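Local structure of uncharacterized protein DSY3957 (Desulfitobacterium hafniense, 3HXL) at residues G31-V36 with G272-A277; A78-K83 with Q286-A291; N201-P206 with I231-E236; I247-G252 with Q265-V270. The protein probably serves as a tail sheath protein of a contractile, myovirus-type phage tail, forming the tube of subunits around the tail core. All coordinates share one frame; numbering follows the deposited sequence.

Overall arrangement
All four contacts lie in the alpha/beta part of the chain built round one mixed sheet, their centres about 9 to 15 Å apart. Helix 263-276 is shared by contacts 1 and 4. Strand 35-40 of contact 1 pairs with strand 202-204, which pairs with 232-236 in contact 3; strand 246-255 of contact 4 comes next. Contact 2 touches contact 4 through Trp269, which meets Asp289 and Tyr288. Along the chain contacts 1 and 2 cross, and both enclose contact 3 and then contact 4. Two segments from early in the chain are thus packed against the region assigned to the subtilisin-like family, with the residues assigned to the beta-sandwich lying between the two in sequence.

Contact 1: residues G31-V36 with G272-A277; sequences GERGIV and GATAGA
Arg33 sets its CG beside the backbone N (chi1 -60°) and bends again at chi3 (54°), which turns the guanidinium back onto the last turn of helix 263-276. This is a helix C-terminus gripped by an arginine, at the point where the chain enters strand 35-40 of the mixed sheet. NH1 gives a nearly straight bond to Thr274 O at 2.8 Å, with the oxygen in the guanidinium plane but the donor above the carbonyl plane. NE of Arg33 bonds Ala277 O at 2.9 Å, close to the C=O axis, though this bond is more bent. Ala277 is the first residue past the helix, so the arginine ties together carbonyls on both sides of the helix end. Ala275 O, between these two in sequence, takes the backbone N of Gly34 at 2.7 Å. These C-terminal carbonyls should suit a positive charge. Gly34 then passes close over Gly276, their CA atoms 4.1 Å apart. Gly34 has a positive phi (83°) where the chain turns past the helix end. Further along, the methyl of Ala275 packs against the start of the strand, with CB 3.6 Å from Ile35 O. Thr202 of the neighbouring strand also touches Ala275. Val36 points its side chain to the helix, and its CG2 meets Gly272 N at 4.0 Å.

Contact 2: residues A78-K83 with Q286-A291; sequences ALKRAK and QGYDEA
Lys80 runs its extended chain alongside Asp289 in the opposite direction, CD lying 4.0 Å from Asp289 CB. Its NZ sits between two acceptors of the turn. It meets Glu290 OE1 at 2.6 Å in a salt bridge, on the anti side of the carboxylate, and Asp289 O at 2.9 Å from above the carbonyl plane. Glu77 gives NZ a second carboxylate and also bonds the hydroxyl of Tyr288. Arg81 bends at chi2 (-73°) and brings NE to Asp289 OD1 at 2.7 Å. That oxygen uses its syn lone pair, and the guanidinium and carboxylate planes stand 57° apart. Asp289 OD1 also takes the indole N-H of Trp269, so two donors hold it. A water gives hydrogen bonds to Asp289 OD2, at 2.9 Å, and to Gly287 O, and so joins the carboxylate to the backbone before it. It receives a weak bond from NH2 of Arg81. Two basic residues after helix 73-78 thus hold the 286-291 loop by its two acidic side chains and the Asp289 carbonyl. That loop closes in a type II beta turn, Tyr288 to Ala291, whose backbone bond runs from Ala291 N to Tyr288 O.

Contact 3: residues N201-P206 with I231-E236; sequences NTIALP and IQVVLE
Strands 202-204 and 232-236 run parallel, their axes 4.6 Å apart at the closest and 21° from one another. Thr202, Ile203 and Ala204 pair in turn with Gln232, Val233 and Val234. Four backbone bonds sew them together. Gln232 N reaches Asn201 O, and Ile203 N reaches Gln232 O at 2.8 Å. Val234 N then bonds Ile203 O at 2.7 Å, and Leu205 N bonds Val234 O at 3.0 Å. Weaker CA-H...O contacts fill in between, such as Thr202 CA to Gln232 O at 3.2 Å. Past Leu205 the strands part, and a water bridges the gap, giving to Leu205 O and accepting from Glu236 N. The two strands flank helix 210-227 in sequence, so they form a beta-alpha-beta crossover within the subtilisin-like domain. Thr202, Ala204, Gln232 and Val234 share one face of the sheet, where helix 263-276 covers Thr202 and Ala204; Thr202 OG1 bonds Ala271 O of that helix. Ile203 and Val233 face the other way and touch loosely, Ile203 CB to Val233 CG1 at 4.2 Å. Leu205 and Leu235 meet at the far end. CD2 of Leu235 lies 3.6 Å from Leu205 CB; chi1 of Leu205 (175°, CG anti to the backbone N) also brings Leu205 CD2 to within 3.7 Å of Leu235 CD2.

Contact 4: residues I247-G252 with Q265-V270; sequences ISVKNG and QATAWV
Val249 sends its CB from strand 246-255 toward helix 263-276, and CB itself stays behind its two methyls. With chi1 at -176°, CG1 lies anti to the backbone N and CG2 anti to the carbonyl carbon, so the branches straddle different parts of the helix. Val249 CG1 lies 4.0 Å from Ala266 CB. CG2 reaches one turn further along and touches Val270 CG2 at 3.7 Å, the nearest side-chain approach here. It also lies 4.0 Å from Val270 CB and 4.2 Å from the methyl CG2 of Thr267. The valines slide past each other in opposite directions. Thr267 meets the strand with its methyl, while its hydroxyl bonds Ala264 O one turn back in the helix. Ile247, two residues back on the same face, adds a looser touch, its CG2 4.2 Å from Val270 CG1. At the other end the chain passes over Ala266, whose CB lies 4.0 Å from Asn251 O and 4.3 Å from Gly252 CA. Strand and helix directions differ by 133°, with their axes 8.8 Å apart at the closest. Val234 of the adjacent strand and Phe314 also press on Val249 and Val270. This is a helix packed through small and branched aliphatic residues onto one face of a sheet, typical of a layered alpha/beta core, here in the region assigned to the subtilisin-like family.

Contact 1: residues G31-V36 with G272-A277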
loop_
_atom_site.group_PDB
_atom_site.type_symbol
_atom_site.label_atom_id
_atom_site.label_comp_id
_atom_site.label_asym_id
_atom_site.label_seq_id
_atom_site.Cartn_x
_atom_site.Cartn_y
_atom_site.Cartn_z
ATOM N N GLY A 31 17.653 1.457 2.727
ATOM C CA GLY A 31 16.574 0.802 2.019
ATOM C C GLY A 31 15.610 1.754 1.348
ATOM O O GLY A 31 15.579 2.951 1.642
ATOM N N GLU A 32 14.823 1.222 0.425
ATOM C CA GLU A 32 13.845 2.028 -0.271
ATOM C C GLU A 32 12.448 1.667 0.207
ATOM O O GLU A 32 12.104 0.490 0.361
ATOM C CB GLU A 32 13.966 1.832 -1.781
ATOM C CG GLU A 32 15.214 2.483 -2.373
ATOM C CD GLU A 32 15.237 2.422 -3.888
ATOM O OE1 GLU A 32 16.136 3.049 -4.501
ATOM O OE2 GLU A 32 14.356 1.740 -4.464
ATOM N N ARG A 33 11.663 2.703 0.464
ATOM C CA ARG A 33 10.293 2.561 0.928
ATOM C C ARG A 33 9.403 2.689 -0.303
ATOM O O ARG A 33 9.692 2.103 -1.349
ATOM C CB ARG A 33 9.996 3.676 1.941
ATOM C CG ARG A 33 10.903 3.657 3.167
ATOM C CD ARG A 33 10.767 4.940 3.998
ATOM N NE ARG A 33 9.375 5.218 4.355
ATOM C CZ ARG A 33 8.702 4.576 5.303
ATOM N NH1 ARG A 33 7.438 4.898 5.547
ATOM N NH2 ARG A 33 9.295 3.629 6.020
ATOM N N GLY A 34 8.324 3.454 -0.177
ATOM C CA GLY A 34 7.429 3.674 -1.298
ATOM C C GLY A 34 6.369 2.624 -1.577
ATOM O O GLY A 34 5.609 2.761 -2.531
ATOM N N ILE A 35 6.289 1.591 -0.747
ATOM C CA ILE A 35 5.309 0.541 -0.990
ATOM C C ILE A 35 4.119 0.575 -0.038
ATOM O O ILE A 35 4.274 0.431 1.175
ATOM C CB ILE A 35 5.975 -0.847 -0.907
ATOM C CG1 ILE A 35 7.152 -0.910 -1.878
ATOM C CG2 ILE A 35 4.962 -1.930 -1.221
ATOM C CD1 ILE A 35 7.970 -2.178 -1.772
ATOM N N VAL A 36 2.932 0.767 -0.602
ATOM C CA VAL A 36 1.701 0.811 0.183
ATOM C C VAL A 36 0.817 -0.374 -0.218
ATOM O O VAL A 36 0.915 -0.869 -1.338
ATOM C CB VAL A 36 0.924 2.144 -0.060
ATOM C CG1 VAL A 36 0.415 2.208 -1.496
ATOM C CG2 VAL A 36 -0.240 2.266 0.920
ATOM N N GLY A 272 -0.176 6.203 1.460
ATOM C CA GLY A 272 0.716 6.353 0.317
ATOM C C GLY A 272 1.792 7.380 0.595
ATOM O O GLY A 272 2.961 7.185 0.252
ATOM N N ALA A 273 1.398 8.484 1.225
ATOM C CA ALA A 273 2.332 9.562 1.561
ATOM C C ALA A 273 3.358 9.131 2.599
ATOM O O ALA A 273 4.526 9.520 2.546
ATOM C CB ALA A 273 1.555 10.783 2.068
ATOM N N THR A 274 2.905 8.337 3.561
ATOM C CA THR A 274 3.770 7.836 4.616
ATOM C C THR A 274 4.786 6.867 4.013
ATOM O O THR A 274 5.976 6.926 4.312
ATOM C CB THR A 274 2.926 7.106 5.693
ATOM O OG1 THR A 274 2.068 8.054 6.337
ATOM C CG2 THR A 274 3.816 6.444 6.734
ATOM N N ALA A 275 4.298 5.975 3.160
ATOM C CA ALA A 275 5.153 4.995 2.508
ATOM C C ALA A 275 6.161 5.693 1.585
ATOM O O ALA A 275 7.332 5.316 1.537
ATOM C CB ALA A 275 4.297 4.022 1.707
ATOM N N GLY A 276 5.693 6.703 0.859
ATOM C CA GLY A 276 6.553 7.439 -0.057
ATOM C C GLY A 276 7.523 8.403 0.600
ATOM O O GLY A 276 8.530 8.790 -0.002
ATOM N N ALA A 277 7.228 8.801 1.832
ATOM C CA ALA A 277 8.090 9.728 2.561
ATOM C C ALA A 277 9.449 9.086 2.847
ATOM O O ALA A 277 9.526 7.908 3.201
ATOM C CB ALA A 277 7.415 10.143 3.876
#

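Contact 2: residues A78-K83 with Q286-A291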
loop_
_atom_site.group_PDB
_atom_site.type_symbol
_atom_site.label_atom_id
_atom_site.label_comp_id
_atom_site.label_asym_id
_atom_site.label_seq_id
_atom_site.Cartn_x
_atom_site.Cartn_y
_atom_site.Cartn_z
ATOM N N ALA A 78 -3.922 6.622 -3.282
ATOM C CA ALA A 78 -2.783 5.930 -2.694
ATOM C C ALA A 78 -1.532 6.107 -3.544
ATOM O O ALA A 78 -0.425 6.189 -3.022
ATOM C CB ALA A 78 -3.087 4.444 -2.546
ATOM N N LEU A 79 -1.712 6.156 -4.855
ATOM C CA LEU A 79 -0.572 6.299 -5.742
ATOM C C LEU A 79 -0.145 7.739 -6.006
ATOM O O LEU A 79 0.704 7.984 -6.861
ATOM C CB LEU A 79 -0.837 5.546 -7.051
ATOM C CG LEU A 79 -0.721 4.021 -6.832
ATOM C CD1 LEU A 79 -1.245 3.259 -8.036
ATOM C CD2 LEU A 79 0.733 3.657 -6.552
ATOM N N LYS A 80 -0.720 8.692 -5.274
ATOM C CA LYS A 80 -0.313 10.084 -5.443
ATOM C C LYS A 80 1.091 10.241 -4.861
ATOM O O LYS A 80 1.913 10.981 -5.400
ATOM C CB LYS A 80 -1.296 11.042 -4.747
ATOM C CG LYS A 80 -2.495 11.406 -5.614
ATOM C CD LYS A 80 -3.511 12.289 -4.903
ATOM C CE LYS A 80 -4.587 12.755 -5.885
ATOM N NZ LYS A 80 -5.653 13.573 -5.228
ATOM N N ARG A 81 1.380 9.521 -3.778
ATOM C CA ARG A 81 2.697 9.613 -3.151
ATOM C C ARG A 81 3.484 8.302 -3.120
ATOM O O ARG A 81 4.706 8.318 -2.993
ATOM C CB ARG A 81 2.565 10.149 -1.720
ATOM C CG ARG A 81 1.966 11.552 -1.599
ATOM C CD ARG A 81 2.948 12.625 -2.061
ATOM N NE ARG A 81 2.520 13.983 -1.709
ATOM C CZ ARG A 81 3.057 14.708 -0.732
ATOM N NH1 ARG A 81 4.043 14.214 0.001
ATOM N NH2 ARG A 81 2.620 15.935 -0.498
ATOM N N ALA A 82 2.791 7.172 -3.230
ATOM C CA ALA A 82 3.459 5.871 -3.202
ATOM C C ALA A 82 3.950 5.494 -4.593
ATOM O O ALA A 82 3.403 5.945 -5.596
ATOM C CB ALA A 82 2.501 4.807 -2.681
ATOM N N LYS A 83 4.983 4.665 -4.651
ATOM C CA LYS A 83 5.522 4.239 -5.928
ATOM C C LYS A 83 4.927 2.898 -6.336
ATOM O O LYS A 83 4.814 2.594 -7.521
ATOM C CB LYS A 83 7.044 4.151 -5.838
ATOM C CG LYS A 83 7.685 5.453 -5.376
ATOM C CD LYS A 83 7.338 6.604 -6.314
ATOM C CE LYS A 83 7.843 7.940 -5.786
ATOM N NZ LYS A 83 7.200 8.312 -4.500
ATOM N N GLN A 286 2.553 19.530 4.960
ATOM C CA GLN A 286 2.606 19.255 3.537
ATOM C C GLN A 286 1.124 19.235 3.193
ATOM O O GLN A 286 0.288 18.883 4.033
ATOM C CB GLN A 286 3.227 17.886 3.234
ATOM C CG GLN A 286 4.724 17.790 3.497
ATOM C CD GLN A 286 5.379 16.686 2.686
ATOM O OE1 GLN A 286 6.405 16.128 3.082
ATOM N NE2 GLN A 286 4.797 16.380 1.533
ATOM N N GLY A 287 0.785 19.620 1.974
ATOM C CA GLY A 287 -0.611 19.626 1.600
ATOM C C GLY A 287 -1.046 18.328 0.958
ATOM O O GLY A 287 -0.260 17.665 0.282
ATOM N N TYR A 288 -2.297 17.952 1.196
ATOM C CA TYR A 288 -2.866 16.749 0.605
ATOM C C TYR A 288 -3.019 17.086 -0.877
ATOM O O TYR A 288 -3.794 17.969 -1.231
ATOM C CB TYR A 288 -4.241 16.476 1.220
ATOM C CG TYR A 288 -4.952 15.254 0.682
ATOM C CD1 TYR A 288 -5.274 15.139 -0.671
ATOM C CD2 TYR A 288 -5.316 14.211 1.532
ATOM C CE1 TYR A 288 -5.939 14.015 -1.163
ATOM C CE2 TYR A 288 -5.977 13.087 1.053
ATOM C CZ TYR A 288 -6.284 12.991 -0.292
ATOM O OH TYR A 288 -6.911 11.857 -0.762
ATOM N N ASP A 289 -2.295 16.381 -1.738
ATOM C CA ASP A 289 -2.344 16.650 -3.172
ATOM C C ASP A 289 -3.748 16.733 -3.766
ATOM O O ASP A 289 -4.536 15.793 -3.654
ATOM C CB ASP A 289 -1.541 15.592 -3.930
ATOM C CG ASP A 289 -0.153 15.406 -3.365
ATOM O OD1 ASP A 289 0.084 14.387 -2.684
ATOM O OD2 ASP A 289 0.699 16.288 -3.595
ATOM N N GLU A 290 -4.043 17.869 -4.398
ATOM C CA GLU A 290 -5.346 18.111 -5.059
ATOM C C GLU A 290 -6.435 18.661 -4.126
ATOM O O GLU A 290 -7.509 19.040 -4.591
ATOM C CB GLU A 290 -5.845 16.846 -5.802
ATOM C CG GLU A 290 -7.138 17.020 -6.621
ATOM C CD GLU A 290 -7.581 15.753 -7.352
ATOM O OE1 GLU A 290 -6.983 14.684 -7.122
ATOM O OE2 GLU A 290 -8.536 15.840 -8.163
ATOM N N ALA A 291 -6.153 18.728 -2.828
ATOM C CA ALA A 291 -7.140 19.212 -1.868
ATOM C C ALA A 291 -7.138 20.723 -1.687
ATOM O O ALA A 291 -6.086 21.357 -1.680
ATOM C CB ALA A 291 -6.921 18.537 -0.527
HETATM O O HOH W 1 1.620 18.069 -1.556
#

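Contact 3: residues N201-P206 with I231-E236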
loop_
_atom_site.group_PDB
_atom_site.type_symbol
_atom_site.label_atom_id
_atom_site.label_comp_id
_atom_site.label_asym_id
_atom_site.label_seq_id
_atom_site.Cartn_x
_atom_site.Cartn_y
_atom_site.Cartn_z
ATOM N N ASN A 201 5.623 -1.084 3.272
ATOM C CA ASN A 201 5.894 -0.121 4.328
ATOM C C ASN A 201 4.646 0.245 5.103
ATOM O O ASN A 201 4.655 0.281 6.329
ATOM C CB ASN A 201 6.487 1.164 3.733
ATOM C CG ASN A 201 7.779 0.915 3.001
ATOM O OD1 ASN A 201 8.791 0.578 3.609
ATOM N ND2 ASN A 201 7.752 1.065 1.689
ATOM N N THR A 202 3.571 0.508 4.375
ATOM C CA THR A 202 2.336 0.923 5.012
ATOM C C THR A 202 1.083 0.263 4.462
ATOM O O THR A 202 1.028 -0.149 3.300
ATOM C CB THR A 202 2.154 2.433 4.873
ATOM O OG1 THR A 202 1.803 2.738 3.519
ATOM C CG2 THR A 202 3.449 3.153 5.214
ATOM N N ILE A 203 0.068 0.180 5.313
ATOM C CA ILE A 203 -1.214 -0.391 4.928
ATOM C C ILE A 203 -2.305 0.632 5.221
ATOM O O ILE A 203 -2.255 1.320 6.235
ATOM C CB ILE A 203 -1.540 -1.663 5.737
ATOM C CG1 ILE A 203 -0.665 -2.826 5.265
ATOM C CG2 ILE A 203 -3.020 -1.991 5.597
ATOM C CD1 ILE A 203 -0.724 -4.048 6.182
ATOM N N ALA A 204 -3.279 0.742 4.327
ATOM C CA ALA A 204 -4.388 1.653 4.543
ATOM C C ALA A 204 -5.637 0.813 4.741
ATOM O O ALA A 204 -5.842 -0.179 4.036
ATOM C CB ALA A 204 -4.575 2.581 3.339
ATOM N N LEU A 205 -6.455 1.185 5.720
ATOM C CA LEU A 205 -7.717 0.488 5.957
ATOM C C LEU A 205 -8.806 1.548 5.798
ATOM O O LEU A 205 -9.122 2.266 6.737
ATOM C CB LEU A 205 -7.772 -0.124 7.368
ATOM C CG LEU A 205 -9.116 -0.767 7.743
ATOM C CD1 LEU A 205 -9.503 -1.817 6.699
ATOM C CD2 LEU A 205 -9.024 -1.401 9.122
ATOM N N PRO A 206 -9.367 1.681 4.585
ATOM C CA PRO A 206 -10.421 2.660 4.301
ATOM C C PRO A 206 -11.783 2.116 4.726
ATOM O O PRO A 206 -12.697 1.978 3.911
ATOM C CB PRO A 206 -10.308 2.836 2.790
ATOM C CG PRO A 206 -9.992 1.450 2.342
ATOM C CD PRO A 206 -8.918 1.024 3.342
ATOM N N ILE A 231 6.487 -1.928 9.927
ATOM C CA ILE A 231 5.501 -1.391 8.996
ATOM C C ILE A 231 4.500 -0.562 9.804
ATOM O O ILE A 231 4.553 -0.546 11.033
ATOM C CB ILE A 231 4.730 -2.534 8.277
ATOM C CG1 ILE A 231 4.060 -3.447 9.308
ATOM C CG2 ILE A 231 5.678 -3.369 7.421
ATOM C CD1 ILE A 231 2.634 -3.060 9.634
ATOM N N GLN A 232 3.600 0.133 9.117
ATOM C CA GLN A 232 2.565 0.904 9.791
ATOM C C GLN A 232 1.226 0.694 9.106
ATOM O O GLN A 232 1.160 0.380 7.914
ATOM C CB GLN A 232 2.878 2.409 9.803
ATOM C CG GLN A 232 3.941 2.861 10.818
ATOM C CD GLN A 232 4.112 4.382 10.830
ATOM O OE1 GLN A 232 4.467 4.984 9.813
ATOM N NE2 GLN A 232 3.859 5.005 11.980
ATOM N N VAL A 233 0.160 0.855 9.881
ATOM C CA VAL A 233 -1.195 0.742 9.376
ATOM C C VAL A 233 -1.840 2.101 9.604
ATOM O O VAL A 233 -1.627 2.733 10.643
ATOM C CB VAL A 233 -2.020 -0.335 10.140
ATOM C CG1 VAL A 233 -1.385 -1.701 9.958
ATOM C CG2 VAL A 233 -2.116 0.027 11.605
ATOM N N VAL A 234 -2.606 2.548 8.616
ATOM C CA VAL A 234 -3.293 3.831 8.671
ATOM C C VAL A 234 -4.795 3.587 8.737
ATOM O O VAL A 234 -5.402 3.071 7.794
ATOM C CB VAL A 234 -2.983 4.685 7.424
ATOM C CG1 VAL A 234 -3.708 6.024 7.518
ATOM C CG2 VAL A 234 -1.472 4.898 7.311
ATOM N N LEU A 235 -5.379 3.968 9.867
ATOM C CA LEU A 235 -6.800 3.783 10.112
ATOM C C LEU A 235 -7.530 5.104 10.214
ATOM O O LEU A 235 -6.914 6.174 10.244
ATOM C CB LEU A 235 -7.008 3.009 11.417
ATOM C CG LEU A 235 -6.133 1.780 11.633
ATOM C CD1 LEU A 235 -6.424 1.192 13.011
ATOM C CD2 LEU A 235 -6.404 0.759 10.547
ATOM N N GLU A 236 -8.857 5.000 10.275
ATOM C CA GLU A 236 -9.761 6.143 10.381
ATOM C C GLU A 236 -10.312 6.251 11.794
ATOM O O GLU A 236 -10.875 5.292 12.307
ATOM C CB GLU A 236 -10.947 5.956 9.425
ATOM C CG GLU A 236 -11.975 7.062 9.485
ATOM C CD GLU A 236 -13.225 6.720 10.300
ATOM O OE1 GLU A 236 -14.050 7.631 10.455
ATOM O OE2 GLU A 236 -13.403 5.572 10.771
HETATM O O HOH W 2 -9.745 2.501 9.410
#

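Contact 4: residues I247-G252 with Q265-V270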
loop_
_atom_site.group_PDB
_atom_site.type_symbol
_atom_site.label_atom_id
_atom_site.label_comp_id
_atom_site.label_asym_id
_atom_site.label_seq_id
_atom_site.Cartn_x
_atom_site.Cartn_y
_atom_site.Cartn_z
ATOM N N ILE A 247 -1.417 4.896 12.560
ATOM C CA ILE A 247 -1.717 6.301 12.325
ATOM C C ILE A 247 -3.233 6.398 12.215
ATOM O O ILE A 247 -3.862 5.594 11.529
ATOM C CB ILE A 247 -1.073 6.814 11.008
ATOM C CG1 ILE A 247 0.454 6.791 11.141
ATOM C CG2 ILE A 247 -1.569 8.225 10.706
ATOM C CD1 ILE A 247 1.203 6.948 9.809
ATOM N N SER A 248 -3.820 7.368 12.907
ATOM C CA SER A 248 -5.274 7.550 12.891
ATOM C C SER A 248 -5.706 8.875 12.262
ATOM O O SER A 248 -5.526 9.941 12.850
ATOM C CB SER A 248 -5.829 7.470 14.319
ATOM O OG SER A 248 -7.242 7.604 14.333
ATOM N N VAL A 249 -6.297 8.791 11.073
ATOM C CA VAL A 249 -6.773 9.973 10.352
ATOM C C VAL A 249 -8.138 10.377 10.911
ATOM O O VAL A 249 -9.073 9.576 10.914
ATOM C CB VAL A 249 -6.916 9.675 8.845
ATOM C CG1 VAL A 249 -7.315 10.937 8.094
ATOM C CG2 VAL A 249 -5.611 9.109 8.303
ATOM N N LYS A 250 -8.246 11.621 11.376
ATOM C CA LYS A 250 -9.482 12.127 11.976
ATOM C C LYS A 250 -10.503 12.685 10.991
ATOM O O LYS A 250 -11.700 12.369 11.072
ATOM C CB LYS A 250 -9.154 13.211 13.015
ATOM C CG LYS A 250 -10.343 13.647 13.882
ATOM C CD LYS A 250 -9.941 14.736 14.871
ATOM C CE LYS A 250 -11.082 15.092 15.832
ATOM N NZ LYS A 250 -11.470 13.934 16.701
ATOM N N ASN A 251 -10.038 13.525 10.070
ATOM C CA ASN A 251 -10.935 14.125 9.094
ATOM C C ASN A 251 -10.538 13.856 7.646
ATOM O O ASN A 251 -9.529 13.201 7.369
ATOM C CB ASN A 251 -11.077 15.644 9.350
ATOM C CG ASN A 251 -9.762 16.406 9.216
ATOM O OD1 ASN A 251 -8.684 15.819 9.222
ATOM N ND2 ASN A 251 -9.856 17.728 9.118
ATOM N N GLY A 252 -11.360 14.352 6.732
ATOM C CA GLY A 252 -11.106 14.167 5.319
ATOM C C GLY A 252 -10.804 15.492 4.657
ATOM O O GLY A 252 -10.513 16.489 5.327
ATOM N N GLN A 265 -11.677 7.364 3.590
ATOM C CA GLN A 265 -11.115 7.429 2.246
ATOM C C GLN A 265 -9.738 8.085 2.256
ATOM O O GLN A 265 -8.870 7.757 1.433
ATOM C CB GLN A 265 -12.026 8.225 1.319
ATOM C CG GLN A 265 -13.374 7.582 1.029
ATOM C CD GLN A 265 -14.224 8.471 0.157
ATOM O OE1 GLN A 265 -14.562 9.583 0.549
ATOM N NE2 GLN A 265 -14.568 7.993 -1.043
ATOM N N ALA A 266 -9.555 9.029 3.175
ATOM C CA ALA A 266 -8.297 9.755 3.304
ATOM C C ALA A 266 -7.131 8.867 3.748
ATOM O O ALA A 266 -5.972 9.223 3.546
ATOM C CB ALA A 266 -8.472 10.925 4.275
ATOM N N THR A 267 -7.427 7.707 4.337
ATOM C CA THR A 267 -6.366 6.806 4.771
ATOM C C THR A 267 -5.518 6.362 3.581
ATOM O O THR A 267 -4.336 6.066 3.736
ATOM C CB THR A 267 -6.917 5.524 5.473
ATOM O OG1 THR A 267 -7.694 4.757 4.544
ATOM C CG2 THR A 267 -7.780 5.894 6.679
ATOM N N ALA A 268 -6.124 6.320 2.398
ATOM C CA ALA A 268 -5.414 5.901 1.187
ATOM C C ALA A 268 -4.228 6.821 0.908
ATOM O O ALA A 268 -3.092 6.359 0.760
ATOM C CB ALA A 268 -6.371 5.902 -0.010
ATOM N N TRP A 269 -4.494 8.123 0.822
ATOM C CA TRP A 269 -3.421 9.088 0.571
ATOM C C TRP A 269 -2.427 9.117 1.725
ATOM O O TRP A 269 -1.214 9.137 1.512
ATOM C CB TRP A 269 -3.987 10.497 0.377
ATOM C CG TRP A 269 -2.925 11.521 0.075
ATOM C CD1 TRP A 269 -2.442 11.862 -1.157
ATOM C CD2 TRP A 269 -2.197 12.308 1.023
ATOM N NE1 TRP A 269 -1.461 12.817 -1.037
ATOM C CE2 TRP A 269 -1.293 13.115 0.290
ATOM C CE3 TRP A 269 -2.228 12.422 2.420
ATOM C CZ2 TRP A 269 -0.413 14.011 0.908
ATOM C CZ3 TRP A 269 -1.350 13.318 3.037
ATOM C CH2 TRP A 269 -0.459 14.106 2.275
ATOM N N VAL A 270 -2.933 9.127 2.956
ATOM C CA VAL A 270 -2.038 9.169 4.107
ATOM C C VAL A 270 -1.065 7.989 4.109
ATOM O O VAL A 270 0.124 8.159 4.397
ATOM C CB VAL A 270 -2.822 9.198 5.440
ATOM C CG1 VAL A 270 -1.854 9.194 6.622
ATOM C CG2 VAL A 270 -3.686 10.441 5.492
#